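Aldo-keto reductase family 1 member C1 (Caenorhabditis elegans, PDB 1QWK) probably reduces aldehydes and ketones to alcohols with NADPH, as expected of an aldose-reductase-like member of the aldo-keto reductase family. Local coordinates at residues T5-L10 with E15-G20; G94-S99 with A144-A149; R136-V141 with K148-S153; H172-E177 with H185-F190; Y201-S206 with C258-K263. All coordinates share one frame; numbering follows the deposited sequence.

How the contacts relate
The five contacts sit on one (beta/alpha)8 barrel and follow the chain in order, except that contacts 2 and 3 overlap at Lys148 and Ala149. Contact 1 is the N-terminal hairpin; its Leu10 packs on Ala149, and backbone bonds of Val18 and Gly20 to Ile260 of contact 5 join the chain entering the first barrel strand, 21-22, to the last, 259-261. Contacts 2 and 3, with centres 9 Å apart, involve the outer helices near strand 150-153. Strand 173-177 of contact 4 lies between that strand and strand 197-201, from which contact 5 continues. Together they lead from the hairpin-covered end and the helical layer to loops near the predicted active site.

Contact 1 (T5-L10 with E15-G20); sequences TASIKL and EMPVIG
Ile8 and Met16 pair through two backbone hydrogen bonds. Ile8 N reaches Met16 O at 2.7 Å, and the return bond from Met16 N to Ile8 O is almost straight at 176°. A third bond, from Val18 N to Ala6 O, carries the pairing past the end of strand 15-17, and the same carbonyl oxygen receives a CA-H...O contact from Pro17. This backbone core is the tight part. Beside it, Val18 spreads its two methyls over the first arm: CG1 meets Ile8 CG1 at 3.7 Å, the two side chains crossing at about a right angle, while CG2 rests against Ala6 CB. Met16, with CG anti to its backbone N (chi1 176°), leads its chain into the buried interior, where it packs on Phe77 and Thr199.

The other face, carrying Lys9 and Glu15, is exposed. Glu15 folds back at chi2 (-86°), which lays OE1 over the backbone of Lys9, 3.2 Å from Lys9 CA. The ammonium does not meet it: Lys9 NZ stays 5.4 Å from Glu15 OE1 and makes a weak hydrogen bond to Gly13 O instead. A water lies 2.6 Å from Glu15 OE1 and also reaches Ser7 O. The antiparallel strands 7-9 and 15-17 form the N-terminal beta hairpin that closes the bottom of the barrel in aldo-keto reductases.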
# COMPACT_ATOMS: atom_id res chain seq x y z
N THR A 5 12.67 6.61 -13.29
CA THR A 5 11.61 6.29 -12.30
C THR A 5 12.12 6.51 -10.87
O THR A 5 13.07 5.85 -10.45
CB THR A 5 11.15 4.82 -12.42
OG1 THR A 5 10.65 4.58 -13.75
CG2 THR A 5 10.05 4.51 -11.42
N ALA A 6 11.49 7.42 -10.14
CA ALA A 6 11.90 7.70 -8.76
C ALA A 6 11.63 6.44 -7.95
O ALA A 6 10.50 5.96 -7.90
CB ALA A 6 11.10 8.87 -8.20
N SER A 7 12.66 5.92 -7.30
CA SER A 7 12.51 4.70 -6.53
C SER A 7 13.28 4.64 -5.22
O SER A 7 14.17 5.45 -4.97
CB SER A 7 12.92 3.51 -7.40
OG SER A 7 12.26 3.54 -8.65
N ILE A 8 12.91 3.67 -4.39
CA ILE A 8 13.56 3.43 -3.11
C ILE A 8 14.31 2.11 -3.29
O ILE A 8 13.77 1.15 -3.83
CB ILE A 8 12.53 3.28 -1.97
CG1 ILE A 8 11.90 4.64 -1.66
CG2 ILE A 8 13.18 2.69 -0.72
CD1 ILE A 8 12.89 5.68 -1.21
N LYS A 9 15.57 2.07 -2.84
CA LYS A 9 16.37 0.87 -2.97
C LYS A 9 16.14 -0.04 -1.77
O LYS A 9 16.39 0.35 -0.62
CB LYS A 9 17.85 1.23 -3.08
CG LYS A 9 18.76 0.06 -3.39
CD LYS A 9 20.22 0.50 -3.49
CE LYS A 9 21.13 -0.66 -3.87
NZ LYS A 9 20.78 -1.23 -5.20
N LEU A 10 15.63 -1.24 -2.03
CA LEU A 10 15.37 -2.22 -0.97
C LEU A 10 16.71 -2.80 -0.50
O LEU A 10 17.72 -2.69 -1.19
CB LEU A 10 14.45 -3.33 -1.48
CG LEU A 10 13.09 -2.87 -2.03
CD1 LEU A 10 12.23 -4.07 -2.39
CD2 LEU A 10 12.38 -2.01 -0.98
N GLU A 15 14.98 -2.07 -6.79
CA GLU A 15 14.47 -0.70 -6.81
C GLU A 15 12.94 -0.70 -6.87
O GLU A 15 12.34 -1.28 -7.77
CB GLU A 15 15.02 0.05 -8.03
CG GLU A 15 16.50 0.39 -7.94
CD GLU A 15 16.74 1.71 -7.22
OE1 GLU A 15 16.35 1.83 -6.03
OE2 GLU A 15 17.33 2.62 -7.84
N MET A 16 12.31 -0.04 -5.90
CA MET A 16 10.85 0.04 -5.84
C MET A 16 10.34 1.46 -6.06
O MET A 16 10.69 2.37 -5.31
CB MET A 16 10.35 -0.47 -4.48
CG MET A 16 8.84 -0.35 -4.27
SD MET A 16 8.29 -0.96 -2.65
CE MET A 16 8.83 0.39 -1.59
N PRO A 17 9.52 1.68 -7.11
CA PRO A 17 9.00 3.03 -7.38
C PRO A 17 8.34 3.62 -6.14
O PRO A 17 7.61 2.92 -5.43
CB PRO A 17 7.99 2.78 -8.51
CG PRO A 17 8.61 1.61 -9.25
CD PRO A 17 9.06 0.71 -8.11
N VAL A 18 8.61 4.90 -5.88
CA VAL A 18 8.08 5.59 -4.71
C VAL A 18 6.58 5.84 -4.74
O VAL A 18 5.97 6.09 -3.69
CB VAL A 18 8.80 6.94 -4.48
CG1 VAL A 18 10.29 6.70 -4.26
CG2 VAL A 18 8.57 7.86 -5.68
N ILE A 19 5.98 5.81 -5.92
CA ILE A 19 4.55 6.02 -6.04
C ILE A 19 3.96 4.91 -6.89
O ILE A 19 4.52 4.51 -7.91
CB ILE A 19 4.21 7.40 -6.65
CG1 ILE A 19 2.69 7.58 -6.75
CG2 ILE A 19 4.88 7.56 -8.01
CD1 ILE A 19 2.26 9.00 -7.10
N GLY A 20 2.83 4.38 -6.44
CA GLY A 20 2.19 3.32 -7.20
C GLY A 20 0.70 3.46 -7.16
O GLY A 20 0.15 4.28 -6.41
O HOH W 1 16.91 4.35 -5.71

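Contact 2 (G94-S99 with A144-A149); sequences GGLRES and AGLAKA
Leu146 reaches across to Leu96 and Arg97 on helix 92-103, packing between two neighbouring outer helices of the (beta/alpha)8 barrel. It belongs to the loop that leaves helix 131-143 and enters strand 150-153. The helix ends in a Schellman motif with Gly145 at positive phi (84°), a backbone conformation well suited to glycine, and the chain then turns so that Leu146 faces helix 92-103.

The apolar part is a meeting of two leucines. A chi1 of 178° extends the Leu96 side chain from the helix toward the loop, and its CD2 methyl comes within 3.5 Å of Leu146 CB; CD1 of Leu146 lies farther along, 4.1 Å from the same methyl. Both leucines are buried, and Leu96 also packs on Tyr111 of strand 110-113 and on Val141, so the loop, a strand and both helices share one apolar patch.

The second kind of contact is between a charged group and hydrocarbon. Arg97 stretches from CG to NE, and its guanidinium is laid over the end of Leu146, the arginine chain running crosswise to the leucine. NE forms a salt bridge with Glu93 OE2, while the face toward Leu146 makes van der Waals contact. Leu146 CD1 stands 4.0 Å above the guanidinium plane, displaced toward its rim, and the other methyl, CD2, is 4.0 Å from Arg97 NH1.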
# COMPACT_ATOMS: atom_id res chain seq x y z
N GLY A 94 1.29 -22.21 -3.11
CA GLY A 94 0.13 -22.43 -3.95
C GLY A 94 -0.61 -21.13 -4.22
O GLY A 94 -1.05 -20.87 -5.34
N GLY A 95 -0.73 -20.30 -3.18
CA GLY A 95 -1.41 -19.03 -3.34
C GLY A 95 -0.67 -18.11 -4.29
O GLY A 95 -1.28 -17.46 -5.14
N LEU A 96 0.65 -18.04 -4.15
CA LEU A 96 1.44 -17.19 -5.02
C LEU A 96 1.38 -17.65 -6.47
O LEU A 96 1.24 -16.84 -7.38
CB LEU A 96 2.89 -17.15 -4.55
CG LEU A 96 3.87 -16.31 -5.39
CD1 LEU A 96 3.33 -14.90 -5.60
CD2 LEU A 96 5.21 -16.27 -4.69
N ARG A 97 1.47 -18.96 -6.69
CA ARG A 97 1.41 -19.47 -8.06
C ARG A 97 0.06 -19.17 -8.69
O ARG A 97 -0.03 -18.92 -9.90
CB ARG A 97 1.71 -20.97 -8.09
CG ARG A 97 3.19 -21.28 -7.87
CD ARG A 97 3.50 -22.76 -8.04
NE ARG A 97 4.91 -23.06 -7.79
CZ ARG A 97 5.90 -22.76 -8.63
NH1 ARG A 97 5.65 -22.15 -9.78
NH2 ARG A 97 7.15 -23.08 -8.31
N GLU A 98 -0.99 -19.16 -7.88
CA GLU A 98 -2.31 -18.85 -8.40
C GLU A 98 -2.37 -17.37 -8.79
O GLU A 98 -2.91 -17.02 -9.83
CB GLU A 98 -3.39 -19.18 -7.37
CG GLU A 98 -4.82 -18.98 -7.87
CD GLU A 98 -5.07 -19.64 -9.22
OE1 GLU A 98 -4.81 -20.85 -9.34
OE2 GLU A 98 -5.51 -18.93 -10.15
N SER A 99 -1.79 -16.51 -7.95
CA SER A 99 -1.77 -15.08 -8.24
C SER A 99 -0.96 -14.83 -9.52
O SER A 99 -1.34 -13.99 -10.34
CB SER A 99 -1.16 -14.29 -7.08
OG SER A 99 -2.02 -14.29 -5.95
N ALA A 144 12.98 -19.30 -4.13
CA ALA A 144 12.55 -20.02 -5.33
C ALA A 144 12.52 -19.10 -6.54
O ALA A 144 12.37 -19.55 -7.67
CB ALA A 144 11.17 -20.64 -5.11
N GLY A 145 12.65 -17.80 -6.29
CA GLY A 145 12.65 -16.83 -7.37
C GLY A 145 11.27 -16.39 -7.85
O GLY A 145 11.16 -15.73 -8.89
N LEU A 146 10.23 -16.75 -7.11
CA LEU A 146 8.87 -16.38 -7.46
C LEU A 146 8.56 -14.92 -7.12
O LEU A 146 7.64 -14.32 -7.67
CB LEU A 146 7.88 -17.30 -6.75
CG LEU A 146 7.95 -18.78 -7.15
CD1 LEU A 146 6.98 -19.60 -6.31
CD2 LEU A 146 7.63 -18.92 -8.62
N ALA A 147 9.33 -14.37 -6.19
CA ALA A 147 9.16 -12.97 -5.78
C ALA A 147 10.54 -12.34 -5.65
O ALA A 147 11.43 -12.92 -5.03
CB ALA A 147 8.42 -12.91 -4.44
N LYS A 148 10.72 -11.16 -6.24
CA LYS A 148 12.01 -10.47 -6.20
C LYS A 148 12.29 -9.82 -4.85
O LYS A 148 13.42 -9.39 -4.59
CB LYS A 148 12.09 -9.41 -7.30
CG LYS A 148 11.95 -9.96 -8.72
CD LYS A 148 13.08 -10.90 -9.07
CE LYS A 148 13.02 -11.31 -10.54
NZ LYS A 148 14.13 -12.22 -10.92
N ALA A 149 11.27 -9.76 -4.01
CA ALA A 149 11.38 -9.18 -2.67
C ALA A 149 10.16 -9.64 -1.88
O ALA A 149 9.12 -9.96 -2.46
CB ALA A 149 11.40 -7.64 -2.76

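Contact 3 (R136-V141 with K148-S153); sequences RQFDAV and KAVGVS
Phe138 and Val150 meet where helix 131-143 of the (beta/alpha)8 barrel packs on the outside of strand 150-153, the next strand in the chain. The segments of helix and strand run roughly antiparallel, at 146°, with their axes 8.9 Å apart, as is usual where a helix runs back to the next strand of this fold.

The side chain of Phe138 shows how the two layers fit. CB points from the helix toward the strand, and chi1 of -84° turns the ring so that its edge meets Val150 CG1. On that edge CD1 lies 4.1 Å from the methyl, which is near the ring plane. One atom farther out, CE1 approaches the carbonyl oxygen of Gly151 at 4.3 Å; this oxygen lies obliquely to the ring. Gly151 has no side chain, and its backbone stays close to the aromatic. Elsewhere the ring meets Tyr111 and Ala113 of strand 110-113 and Leu92 of helix 92-103, which places it in the buried layer between helices and barrel.

Val150 serves more than the ring. Its CG1 methyl, set anti to the carbonyl carbon (chi1 -75°), is directed at the helix surface, where Val141 CG2 is 4.3 Å away. Its closest approach to the helix segment is to a backbone atom: Val150 CG1 lies 3.7 Å from Phe138 O.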
# COMPACT_ATOMS: atom_id res chain seq x y z
N ARG A 136 8.77 -18.09 7.34
CA ARG A 136 9.59 -19.13 6.72
C ARG A 136 9.06 -19.46 5.32
O ARG A 136 9.84 -19.77 4.42
CB ARG A 136 9.61 -20.40 7.59
CG ARG A 136 10.15 -20.18 9.00
CD ARG A 136 10.44 -21.50 9.70
NE ARG A 136 11.68 -22.08 9.21
CZ ARG A 136 12.88 -21.82 9.71
NH1 ARG A 136 13.01 -20.99 10.74
NH2 ARG A 136 13.96 -22.35 9.16
N GLN A 137 7.75 -19.37 5.12
CA GLN A 137 7.20 -19.65 3.79
C GLN A 137 7.57 -18.55 2.80
O GLN A 137 7.77 -18.80 1.61
CB GLN A 137 5.68 -19.81 3.84
CG GLN A 137 5.19 -20.99 4.66
CD GLN A 137 3.73 -21.29 4.41
OE1 GLN A 137 3.36 -21.81 3.36
NE2 GLN A 137 2.89 -20.95 5.38
N PHE A 138 7.66 -17.31 3.29
CA PHE A 138 8.03 -16.20 2.43
C PHE A 138 9.49 -16.32 2.03
O PHE A 138 9.87 -16.03 0.89
CB PHE A 138 7.74 -14.86 3.14
CG PHE A 138 6.31 -14.42 3.01
CD1 PHE A 138 5.91 -13.65 1.92
CD2 PHE A 138 5.34 -14.87 3.91
CE1 PHE A 138 4.57 -13.34 1.72
CE2 PHE A 138 4.00 -14.56 3.71
CZ PHE A 138 3.61 -13.80 2.61
N ASP A 139 10.31 -16.76 2.98
CA ASP A 139 11.74 -16.96 2.72
C ASP A 139 11.86 -17.97 1.58
O ASP A 139 12.66 -17.79 0.66
CB ASP A 139 12.41 -17.51 3.98
CG ASP A 139 13.86 -17.90 3.75
OD1 ASP A 139 14.70 -17.01 3.51
OD2 ASP A 139 14.17 -19.11 3.82
N ALA A 140 11.06 -19.03 1.64
CA ALA A 140 11.07 -20.08 0.62
C ALA A 140 10.68 -19.61 -0.78
O ALA A 140 11.34 -19.95 -1.75
CB ALA A 140 10.18 -21.24 1.06
N VAL A 141 9.59 -18.85 -0.89
CA VAL A 141 9.16 -18.38 -2.20
C VAL A 141 10.17 -17.39 -2.77
O VAL A 141 10.36 -17.32 -3.99
CB VAL A 141 7.73 -17.75 -2.15
CG1 VAL A 141 6.74 -18.80 -1.68
CG2 VAL A 141 7.70 -16.53 -1.23
N LYS A 148 10.72 -11.16 -6.24
CA LYS A 148 12.01 -10.47 -6.20
C LYS A 148 12.29 -9.82 -4.85
O LYS A 148 13.42 -9.39 -4.59
CB LYS A 148 12.09 -9.41 -7.30
CG LYS A 148 11.95 -9.96 -8.72
CD LYS A 148 13.08 -10.90 -9.07
CE LYS A 148 13.02 -11.31 -10.54
NZ LYS A 148 14.13 -12.22 -10.92
N ALA A 149 11.27 -9.76 -4.01
CA ALA A 149 11.38 -9.18 -2.67
C ALA A 149 10.16 -9.64 -1.88
O ALA A 149 9.12 -9.96 -2.46
CB ALA A 149 11.40 -7.64 -2.76
N VAL A 150 10.28 -9.69 -0.56
CA VAL A 150 9.18 -10.13 0.28
C VAL A 150 8.99 -9.19 1.47
O VAL A 150 9.93 -8.52 1.90
CB VAL A 150 9.39 -11.58 0.80
CG1 VAL A 150 9.13 -12.57 -0.33
CG2 VAL A 150 10.80 -11.75 1.34
N GLY A 151 7.78 -9.15 1.99
CA GLY A 151 7.49 -8.27 3.11
C GLY A 151 6.19 -8.57 3.80
O GLY A 151 5.57 -9.61 3.58
N VAL A 152 5.76 -7.63 4.63
CA VAL A 152 4.55 -7.79 5.41
C VAL A 152 3.66 -6.55 5.40
O VAL A 152 4.09 -5.46 5.03
CB VAL A 152 4.92 -8.11 6.87
CG1 VAL A 152 5.85 -9.33 6.91
CG2 VAL A 152 5.61 -6.90 7.49
N SER A 153 2.41 -6.74 5.81
CA SER A 153 1.46 -5.63 5.88
C SER A 153 0.62 -5.79 7.13
O SER A 153 0.19 -6.89 7.47
CB SER A 153 0.55 -5.63 4.65
OG SER A 153 -0.27 -4.46 4.64

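Contact 4 (H172-E177 with H185-F190); sequences HNSQVE and HDHVDF
Ser174 OG and His187 NE2 share a hydrogen bond of 2.7 Å, the one hydrogen bond between segments 172-177 and 185-190. The hydroxyl sits at the edge of the imidazole, in its plane, and either partner could be the donor. Both side chains are extended toward each other: chi1 of 168° swings the serine hydroxyl away from its own backbone nitrogen and out to the helix, while the nearly trans chi1 of His187 (-175°) carries its ring from the helix inward to the strand.

The rest of the contact is apolar. Val176, also pointing from the strand toward the helix, meets the histidine head-on. Its CG1 methyl lies 3.7 Å from His187 NE2, approaching the ring obliquely. The second methyl, CG2, is 3.7 Å from His187 CD2, and the two branches thus touch neighbouring atoms of the imidazole. Ile160 of helix 157-164 also packs on His187.

The far nitrogen is occupied too, since ND1 is hydrogen-bonded to Asn157 OD1 at the start of helix 157-164. The ring therefore ties strand 173-177 to the two helices that cover it. Chemically, each nitrogen of this buried imidazole has a polar partner, Ser174 OG on NE2 and Asn157 OD1 on ND1, and the pair of bonds fixes the rotation of the ring, with the direction of the serine bond left open.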
# COMPACT_ATOMS: atom_id res chain seq x y z
N HIS A 172 11.84 -7.07 3.51
CA HIS A 172 12.25 -5.97 2.64
C HIS A 172 11.32 -4.76 2.67
O HIS A 172 11.74 -3.64 2.38
CB HIS A 172 12.35 -6.44 1.17
CG HIS A 172 13.23 -7.63 0.97
ND1 HIS A 172 14.56 -7.66 1.32
CD2 HIS A 172 12.97 -8.84 0.42
CE1 HIS A 172 15.08 -8.83 1.00
NE2 HIS A 172 14.13 -9.56 0.45
N ASN A 173 10.06 -4.98 3.01
CA ASN A 173 9.07 -3.91 3.03
C ASN A 173 7.95 -4.15 4.03
O ASN A 173 7.61 -5.29 4.34
CB ASN A 173 8.50 -3.75 1.61
CG ASN A 173 7.31 -2.80 1.53
OD1 ASN A 173 6.14 -3.22 1.54
ND2 ASN A 173 7.59 -1.50 1.45
N SER A 174 7.39 -3.06 4.55
CA SER A 174 6.27 -3.10 5.48
C SER A 174 5.25 -2.09 4.95
O SER A 174 5.56 -0.91 4.79
CB SER A 174 6.70 -2.68 6.89
OG SER A 174 5.56 -2.45 7.71
N GLN A 175 4.04 -2.58 4.66
CA GLN A 175 2.98 -1.72 4.15
C GLN A 175 1.95 -1.53 5.24
O GLN A 175 1.34 -2.49 5.71
CB GLN A 175 2.33 -2.34 2.91
CG GLN A 175 1.29 -1.43 2.27
CD GLN A 175 0.69 -2.00 1.00
OE1 GLN A 175 1.41 -2.39 0.07
NE2 GLN A 175 -0.63 -2.01 0.93
N VAL A 176 1.76 -0.28 5.65
CA VAL A 176 0.80 0.03 6.71
C VAL A 176 0.03 1.31 6.44
O VAL A 176 0.37 2.09 5.55
CB VAL A 176 1.53 0.20 8.07
CG1 VAL A 176 2.24 -1.08 8.47
CG2 VAL A 176 2.52 1.36 7.99
N GLU A 177 -1.02 1.52 7.22
CA GLU A 177 -1.82 2.73 7.12
C GLU A 177 -0.90 3.85 7.60
O GLU A 177 -0.32 3.76 8.68
CB GLU A 177 -3.03 2.65 8.05
CG GLU A 177 -3.90 3.91 8.01
CD GLU A 177 -4.99 3.91 9.06
OE1 GLU A 177 -5.33 2.83 9.59
OE2 GLU A 177 -5.53 5.01 9.35
N HIS A 185 5.01 7.36 13.65
CA HIS A 185 6.40 7.72 13.89
C HIS A 185 7.22 6.54 14.41
O HIS A 185 8.33 6.29 13.96
CB HIS A 185 6.50 8.88 14.89
CG HIS A 185 5.93 10.16 14.38
ND1 HIS A 185 6.48 10.84 13.31
CD2 HIS A 185 4.86 10.89 14.78
CE1 HIS A 185 5.77 11.93 13.07
NE2 HIS A 185 4.78 11.98 13.95
N ASP A 186 6.65 5.81 15.37
CA ASP A 186 7.32 4.66 15.96
C ASP A 186 7.63 3.56 14.95
O ASP A 186 8.74 3.03 14.91
CB ASP A 186 6.48 4.09 17.10
CG ASP A 186 7.20 3.00 17.88
OD1 ASP A 186 8.25 3.30 18.48
OD2 ASP A 186 6.72 1.85 17.89
N HIS A 187 6.65 3.22 14.12
CA HIS A 187 6.85 2.17 13.13
C HIS A 187 7.90 2.55 12.09
O HIS A 187 8.78 1.74 11.78
CB HIS A 187 5.54 1.83 12.42
CG HIS A 187 5.64 0.67 11.48
ND1 HIS A 187 5.93 -0.61 11.91
CD2 HIS A 187 5.49 0.59 10.14
CE1 HIS A 187 5.94 -1.43 10.87
NE2 HIS A 187 5.68 -0.72 9.78
N VAL A 188 7.82 3.77 11.57
CA VAL A 188 8.78 4.22 10.57
C VAL A 188 10.19 4.24 11.14
O VAL A 188 11.14 3.82 10.48
CB VAL A 188 8.40 5.63 10.04
CG1 VAL A 188 9.46 6.13 9.07
CG2 VAL A 188 7.05 5.58 9.35
N ASP A 189 10.34 4.71 12.38
CA ASP A 189 11.67 4.74 12.99
C ASP A 189 12.19 3.32 13.17
O ASP A 189 13.37 3.05 12.96
CB ASP A 189 11.63 5.47 14.33
CG ASP A 189 11.44 6.97 14.16
OD1 ASP A 189 12.07 7.54 13.25
OD2 ASP A 189 10.66 7.57 14.93
N PHE A 190 11.31 2.40 13.56
CA PHE A 190 11.68 1.00 13.74
C PHE A 190 12.17 0.42 12.42
O PHE A 190 13.21 -0.23 12.36
CB PHE A 190 10.48 0.20 14.24
CG PHE A 190 10.70 -1.28 14.25
CD1 PHE A 190 11.40 -1.89 15.29
CD2 PHE A 190 10.23 -2.08 13.21
CE1 PHE A 190 11.61 -3.27 15.30
CE2 PHE A 190 10.42 -3.45 13.21
CZ PHE A 190 11.12 -4.05 14.25

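Contact 5 (Y201-S206 with C258-K263); sequences YATLGS and CAILPK
Thr203 and Ile260 make the direct apolar contact between the loop following strand 197-201 and the last strand of the barrel, 259-261. Thr203 CG2 comes within 3.8 Å of Ile260 CG2, the threonine lying athwart the isoleucine. With chi1 at -39° the methyl is the branch swung out to the strand, while the hydroxyl stays beside the threonine's own nitrogen. Ala253 of helix 245-255 touches both side chains, and Leu250 of the same helix adds to the cover on Thr203, so this part of the contact is buried between strand and helix.

The polar end of the threonine looks elsewhere. Thr203 OG1 passes 4.0 Å from Ile260 CB and 3.8 Å from Leu261 N, but its hydrogen-bonding partner is Ser200 OG, near the end of strand 197-201.

Water makes the polar connection across the two segments. One molecule accepts from Ala202 N at 2.8 Å and donates to Leu261 O, also at 2.8 Å, thereby bridging the two segments. Within the loop, a type I turn from Ala202 to Gly205 is closed by the bond from Gly205 N to Ala202 O, 3.0 Å long, and Gly205 takes the positive phi that follows.

Leu261 lies about 7 Å, side chain to side chain, from Tyr52, the predicted proton donor, and about 6 Å from Lys81, predicted to lower the pKa of that tyrosine. Strand ends and loops of this kind surround the active site at the C-terminal mouth of the (beta/alpha)8 barrel in aldo-keto reductases.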
# COMPACT_ATOMS: atom_id res chain seq x y z
N TYR A 201 -0.39 3.21 2.92
CA TYR A 201 -1.65 3.08 2.19
C TYR A 201 -2.58 4.05 2.89
O TYR A 201 -2.28 4.49 4.00
CB TYR A 201 -2.19 1.63 2.15
CG TYR A 201 -2.67 0.99 3.43
CD1 TYR A 201 -3.85 1.39 4.07
CD2 TYR A 201 -2.00 -0.12 3.95
CE1 TYR A 201 -4.35 0.69 5.17
CE2 TYR A 201 -2.49 -0.82 5.05
CZ TYR A 201 -3.66 -0.42 5.65
OH TYR A 201 -4.15 -1.13 6.73
N ALA A 202 -3.69 4.42 2.23
CA ALA A 202 -4.64 5.39 2.78
C ALA A 202 -3.90 6.70 3.03
O ALA A 202 -4.18 7.42 3.99
CB ALA A 202 -5.25 4.87 4.08
N THR A 203 -2.97 7.02 2.13
CA THR A 203 -2.15 8.22 2.24
C THR A 203 -2.94 9.52 2.26
O THR A 203 -2.52 10.50 2.87
CB THR A 203 -1.13 8.26 1.09
OG1 THR A 203 -0.63 6.93 0.84
CG2 THR A 203 0.04 9.17 1.44
N LEU A 204 -4.10 9.52 1.60
CA LEU A 204 -4.93 10.73 1.54
C LEU A 204 -5.89 10.88 2.72
O LEU A 204 -6.70 11.80 2.75
CB LEU A 204 -5.72 10.76 0.23
CG LEU A 204 -4.83 10.85 -1.02
CD1 LEU A 204 -5.71 10.84 -2.25
CD2 LEU A 204 -3.98 12.12 -0.97
N GLY A 205 -5.79 9.96 3.68
CA GLY A 205 -6.63 10.03 4.87
C GLY A 205 -8.12 9.75 4.69
O GLY A 205 -8.53 9.05 3.77
N SER A 206 -8.92 10.31 5.59
CA SER A 206 -10.36 10.12 5.56
C SER A 206 -11.05 11.07 4.58
O SER A 206 -10.46 12.04 4.12
CB SER A 206 -10.93 10.32 6.97
OG SER A 206 -10.54 11.57 7.51
N CYS A 258 8.75 7.46 2.92
CA CYS A 258 7.91 6.31 2.57
C CYS A 258 7.51 6.29 1.11
O CYS A 258 7.59 7.29 0.41
CB CYS A 258 6.62 6.32 3.39
SG CYS A 258 6.82 6.40 5.17
N ALA A 259 7.08 5.12 0.65
CA ALA A 259 6.57 4.98 -0.70
C ALA A 259 5.07 5.19 -0.48
O ALA A 259 4.59 5.02 0.65
CB ALA A 259 6.83 3.58 -1.24
N ILE A 260 4.34 5.57 -1.52
CA ILE A 260 2.90 5.83 -1.37
C ILE A 260 2.04 5.08 -2.38
O ILE A 260 2.49 4.76 -3.48
CB ILE A 260 2.59 7.34 -1.50
CG1 ILE A 260 3.06 7.86 -2.86
CG2 ILE A 260 3.27 8.10 -0.36
CD1 ILE A 260 2.78 9.35 -3.09
N LEU A 261 0.79 4.82 -1.99
CA LEU A 261 -0.17 4.10 -2.81
C LEU A 261 -1.55 4.76 -2.86
O LEU A 261 -2.51 4.24 -2.30
CB LEU A 261 -0.36 2.67 -2.29
CG LEU A 261 0.83 1.71 -2.36
CD1 LEU A 261 0.47 0.38 -1.70
CD2 LEU A 261 1.22 1.50 -3.82
N PRO A 262 -1.67 5.92 -3.52
CA PRO A 262 -2.97 6.60 -3.61
C PRO A 262 -3.99 5.66 -4.27
O PRO A 262 -3.68 5.01 -5.27
CB PRO A 262 -2.66 7.83 -4.46
CG PRO A 262 -1.48 7.40 -5.29
CD PRO A 262 -0.64 6.66 -4.28
N LYS A 263 -5.20 5.60 -3.70
CA LYS A 263 -6.27 4.72 -4.18
C LYS A 263 -7.16 5.26 -5.30
O LYS A 263 -7.96 4.51 -5.88
CB LYS A 263 -7.18 4.31 -3.01
CG LYS A 263 -7.99 5.48 -2.42
CD LYS A 263 -9.00 5.01 -1.38
CE LYS A 263 -9.78 6.18 -0.79
NZ LYS A 263 -10.81 5.73 0.20
O HOH W 2 -4.56 4.06 -0.36